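Local coordinates for protein D-galactonate dehydratase family member RspA (Pantoea ananatis, PDB 3T6C) that catalyses magnesium-dependent dehydration of D-gluconate with low activity in vitro, and probably has no significant role in D-gluconate degradation in vivo, at residues 156-167 / 228-237. Numbering follows the deposited sequence.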
loop_
_atom_site.group_PDB
_atom_site.type_symbol
_atom_site.label_atom_id
_atom_site.label_comp_id
_atom_site.label_asym_id
_atom_site.label_seq_id
_atom_site.Cartn_x
_atom_site.Cartn_y
_atom_site.Cartn_z
ATOM N N GLU A 156 44.222 9.636 1.907
ATOM C CA GLU A 156 43.474 10.218 3.022
ATOM C C GLU A 156 44.203 11.417 3.626
ATOM O O GLU A 156 43.561 12.367 4.077
ATOM C CB GLU A 156 43.231 9.150 4.094
ATOM C CG GLU A 156 42.551 7.976 3.465
ATOM C CD GLU A 156 42.454 6.793 4.362
ATOM O OE1 GLU A 156 41.828 5.804 3.902
ATOM O OE2 GLU A 156 42.991 6.863 5.513
ATOM N N VAL A 157 45.524 11.393 3.614
ATOM C CA VAL A 157 46.290 12.519 4.188
ATOM C C VAL A 157 46.192 13.767 3.304
ATOM O O VAL A 157 46.021 14.871 3.794
ATOM C CB VAL A 157 47.756 12.115 4.442
ATOM C CG1 VAL A 157 48.575 13.356 4.844
ATOM C CG2 VAL A 157 47.803 11.089 5.570
ATOM N N GLU A 158 46.249 13.600 1.987
ATOM C CA GLU A 158 46.107 14.762 1.114
ATOM C C GLU A 158 44.714 15.342 1.272
ATOM O O GLU A 158 44.551 16.555 1.248
ATOM C CB GLU A 158 46.338 14.381 -0.352
ATOM C CG GLU A 158 47.800 14.047 -0.612
ATOM C CD GLU A 158 48.109 13.959 -2.101
ATOM O OE1 GLU A 158 47.197 14.135 -2.948
ATOM O OE2 GLU A 158 49.295 13.719 -2.420
ATOM N N VAL A 159 43.701 14.475 1.364
ATOM C CA VAL A 159 42.322 14.988 1.532
ATOM C C VAL A 159 42.222 15.750 2.865
ATOM O O VAL A 159 41.657 16.871 2.949
ATOM C CB VAL A 159 41.269 13.853 1.459
ATOM C CG1 VAL A 159 39.837 14.416 1.671
ATOM C CG2 VAL A 159 41.333 13.197 0.106
ATOM N N GLU A 160 42.818 15.166 3.902
ATOM C CA GLU A 160 42.835 15.813 5.213
ATOM C C GLU A 160 43.492 17.177 5.137
ATOM O O GLU A 160 42.971 18.163 5.676
ATOM C CB GLU A 160 43.577 14.928 6.224
ATOM C CG GLU A 160 43.810 15.590 7.597
ATOM C CD GLU A 160 44.926 14.930 8.393
ATOM O OE1 GLU A 160 45.351 13.794 8.069
ATOM O OE2 GLU A 160 45.360 15.534 9.422
ATOM N N ASP A 161 44.644 17.271 4.473
ATOM C CA ASP A 161 45.344 18.554 4.425
ATOM C C ASP A 161 44.515 19.589 3.676
ATOM O O ASP A 161 44.478 20.762 4.026
ATOM C CB ASP A 161 46.691 18.423 3.700
ATOM C CG ASP A 161 47.754 17.688 4.519
ATOM O OD1 ASP A 161 47.705 17.705 5.759
ATOM O OD2 ASP A 161 48.640 17.096 3.874
ATOM N N SER A 162 43.886 19.171 2.597
ATOM C CA SER A 162 43.053 20.081 1.823
ATOM C C SER A 162 41.849 20.583 2.645
ATOM O O SER A 162 41.499 21.775 2.645
ATOM C CB SER A 162 42.545 19.358 0.576
ATOM O OG SER A 162 41.680 20.259 -0.150
ATOM N N ALA A 163 41.202 19.660 3.334
ATOM C CA ALA A 163 40.024 20.026 4.123
ATOM C C ALA A 163 40.437 20.974 5.252
ATOM O O ALA A 163 39.728 21.936 5.529
ATOM C CB ALA A 163 39.335 18.798 4.658
ATOM N N ARG A 164 41.567 20.698 5.905
ATOM C CA ARG A 164 42.030 21.524 7.013
ATOM C C ARG A 164 42.275 22.938 6.497
ATOM O O ARG A 164 41.915 23.904 7.148
ATOM C CB ARG A 164 43.295 20.939 7.623
ATOM C CG ARG A 164 43.861 21.836 8.676
ATOM C CD ARG A 164 45.030 21.172 9.434
ATOM N NE ARG A 164 44.554 20.056 10.261
ATOM C CZ ARG A 164 44.885 18.787 10.045
ATOM N NH1 ARG A 164 45.704 18.502 9.029
ATOM N NH2 ARG A 164 44.420 17.812 10.860
ATOM N N ALA A 165 42.847 23.077 5.297
ATOM C CA ALA A 165 43.069 24.402 4.727
ATOM C C ALA A 165 41.730 25.128 4.487
ATOM O O ALA A 165 41.612 26.303 4.831
ATOM C CB ALA A 165 43.843 24.310 3.394
ATOM N N LYS A 166 40.720 24.428 3.933
ATOM C CA LYS A 166 39.391 25.032 3.724
ATOM C C LYS A 166 38.786 25.510 5.060
ATOM O O LYS A 166 38.167 26.586 5.134
ATOM C CB LYS A 166 38.433 24.048 3.054
ATOM C CG LYS A 166 38.875 23.566 1.663
ATOM C CD LYS A 166 39.177 24.644 0.661
ATOM C CE LYS A 166 39.499 23.920 -0.646
ATOM N NZ LYS A 166 39.818 24.877 -1.735
ATOM N N MET A 167 38.975 24.718 6.104
ATOM C CA MET A 167 38.498 25.117 7.446
ATOM C C MET A 167 39.220 26.379 7.910
ATOM O O MET A 167 38.589 27.276 8.483
ATOM C CB MET A 167 38.719 23.986 8.450
ATOM C CG MET A 167 37.771 22.798 8.175
ATOM S SD MET A 167 38.267 21.362 9.157
ATOM C CE MET A 167 37.813 21.877 10.801
ATOM N N ARG A 228 36.463 4.291 5.154
ATOM C CA ARG A 228 37.798 4.481 5.714
ATOM C C ARG A 228 38.240 5.944 5.623
ATOM O O ARG A 228 38.822 6.496 6.599
ATOM C CB ARG A 228 38.819 3.569 4.991
ATOM C CG ARG A 228 38.485 2.069 5.074
ATOM C CD ARG A 228 39.554 1.101 4.455
ATOM N NE ARG A 228 40.359 1.730 3.407
ATOM C CZ ARG A 228 40.429 1.325 2.135
ATOM N NH1 ARG A 228 39.754 0.252 1.716
ATOM N NH2 ARG A 228 41.188 2.005 1.273
ATOM N N LEU A 229 37.979 6.576 4.477
ATOM C CA LEU A 229 38.307 8.003 4.322
ATOM C C LEU A 229 37.632 8.832 5.404
ATOM O O LEU A 229 38.265 9.672 6.053
ATOM C CB LEU A 229 37.911 8.508 2.914
ATOM C CG LEU A 229 38.062 10.021 2.707
ATOM C CD1 LEU A 229 39.540 10.529 2.749
ATOM C CD2 LEU A 229 37.395 10.343 1.392
ATOM N N PHE A 230 36.333 8.628 5.607
ATOM C CA PHE A 230 35.609 9.421 6.585
ATOM C C PHE A 230 35.950 9.119 8.022
ATOM O O PHE A 230 35.954 10.037 8.852
ATOM C CB PHE A 230 34.099 9.508 6.285
ATOM C CG PHE A 230 33.827 10.381 5.098
ATOM C CD1 PHE A 230 33.707 11.739 5.271
ATOM C CD2 PHE A 230 33.808 9.856 3.809
ATOM C CE1 PHE A 230 33.579 12.580 4.191
ATOM C CE2 PHE A 230 33.649 10.692 2.707
ATOM C CZ PHE A 230 33.522 12.065 2.907
ATOM N N ASP A 231 36.326 7.870 8.296
ATOM C CA ASP A 231 36.866 7.569 9.643
ATOM C C ASP A 231 38.131 8.394 9.904
ATOM O O ASP A 231 38.290 8.994 10.995
ATOM C CB ASP A 231 37.165 6.079 9.709
ATOM C CG ASP A 231 37.532 5.607 11.105
ATOM O OD1 ASP A 231 36.684 5.637 12.006
ATOM O OD2 ASP A 231 38.675 5.200 11.295
ATOM N N HIS A 232 39.017 8.467 8.910
ATOM C CA HIS A 232 40.278 9.187 9.081
ATOM C C HIS A 232 39.972 10.657 9.245
ATOM O O HIS A 232 40.548 11.318 10.124
ATOM C CB HIS A 232 41.163 8.988 7.845
ATOM C CG HIS A 232 42.380 9.855 7.860
ATOM N ND1 HIS A 232 43.493 9.526 8.599
ATOM C CD2 HIS A 232 42.662 11.035 7.246
ATOM C CE1 HIS A 232 44.426 10.452 8.429
ATOM N NE2 HIS A 232 43.942 11.383 7.628
ATOM N N LEU A 233 39.078 11.194 8.420
ATOM C CA LEU A 233 38.780 12.629 8.490
ATOM C C LEU A 233 38.151 13.004 9.816
ATOM O O LEU A 233 38.487 14.016 10.371
ATOM C CB LEU A 233 37.879 13.062 7.326
ATOM C CG LEU A 233 38.537 12.963 5.940
ATOM C CD1 LEU A 233 37.456 13.239 4.896
ATOM C CD2 LEU A 233 39.733 13.939 5.772
ATOM N N ARG A 234 37.245 12.177 10.342
ATOM C CA ARG A 234 36.660 12.483 11.642
ATOM C C ARG A 234 37.702 12.383 12.751
ATOM O O ARG A 234 37.694 13.183 13.684
ATOM C CB ARG A 234 35.463 11.580 11.929
ATOM C CG ARG A 234 34.253 11.927 11.064
ATOM C CD ARG A 234 33.816 13.391 11.375
ATOM N NE ARG A 234 32.519 13.724 10.782
ATOM C CZ ARG A 234 32.081 14.942 10.497
ATOM N NH1 ARG A 234 32.805 16.036 10.773
ATOM N NH2 ARG A 234 30.873 15.074 9.983
ATOM N N ASN A 235 38.613 11.412 12.642
ATOM C CA ASN A 235 39.669 11.239 13.635
ATOM C C ASN A 235 40.567 12.468 13.699
ATOM O O ASN A 235 40.984 12.893 14.785
ATOM C CB ASN A 235 40.495 10.001 13.291
ATOM C CG ASN A 235 41.592 9.714 14.321
ATOM O OD1 ASN A 235 41.415 9.960 15.516
ATOM N ND2 ASN A 235 42.713 9.184 13.862
ATOM N N LYS A 236 40.910 12.990 12.528
ATOM C CA LYS A 236 41.841 14.123 12.416
ATOM C C LYS A 236 41.192 15.521 12.532
ATOM O O LYS A 236 41.835 16.467 13.036
ATOM C CB LYS A 236 42.648 13.986 11.112
ATOM C CG LYS A 236 43.566 12.737 11.003
ATOM C CD LYS A 236 44.449 12.566 12.213
ATOM C CE LYS A 236 45.337 11.345 12.076
ATOM N NZ LYS A 236 46.444 11.383 13.096
ATOM N N LEU A 237 40.016 15.696 11.918
ATOM C CA LEU A 237 39.342 16.995 11.870
ATOM C C LEU A 237 38.239 17.221 12.885
ATOM O O LEU A 237 37.868 18.398 13.143
ATOM C CB LEU A 237 38.706 17.207 10.494
ATOM C CG LEU A 237 39.559 17.064 9.236
ATOM C CD1 LEU A 237 38.718 17.309 7.982
ATOM C CD2 LEU A 237 40.765 17.969 9.311
HETATM O O HOH W 1 41.086 5.032 7.760
#
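The carboxylate of E160 joins two neighbouring helices of the enolase-superfamily barrel by dividing its oxygens, OE1 to H232 across the interface and OE2 to R164 one turn along its own helix. Segment 156-167 and segment 228-237, the last turns of helix 219-237, flank strand 173-176 in sequence and pack on the outer side of the parallel strands; the N-to-C directions of these segments are 46° apart and their axes approach to 9.9 Å. H232 NE2 donates to E160 OE1 at 2.8 Å, but the bond is bent (142° at the hydrogen): OE1 is tilted out of the imidazole plane, and NE2 in turn approaches OE1 from above the carboxylate plane. R164 meets OE2 end-on with both NH1 and NH2, the NH2 bond of 2.9 Å using the anti lone pair. Held from both ends, the carboxylate has little freedom to rotate, and the guanidinium probably favours its negative charge.

E160 reaches this position with CG anti to its backbone N (chi1 173°) and an extended chain, a knob among H232, L233, K236 and L237. The aliphatic part of K236 lies against its carboxylate, CB coming 3.6 Å from OE2. The imidazole of H232 is also packed from one side by E156, whose CB makes a CH-pi contact over the ring face.

Toward the barrel wall the interface turns apolar. V159 rests against L229 and L233, and both V159 and L233 also touch C176 of strand 173-176, so the two helices share that strand as a floor. At the C-terminal end L237 is the reciprocal knob, set among E160, A163, R164 and M167: its CD1 meets A163 CB at 3.7 Å, and its CD2 lies over one face of the R164 guanidinium, 4.0 Å from NH2.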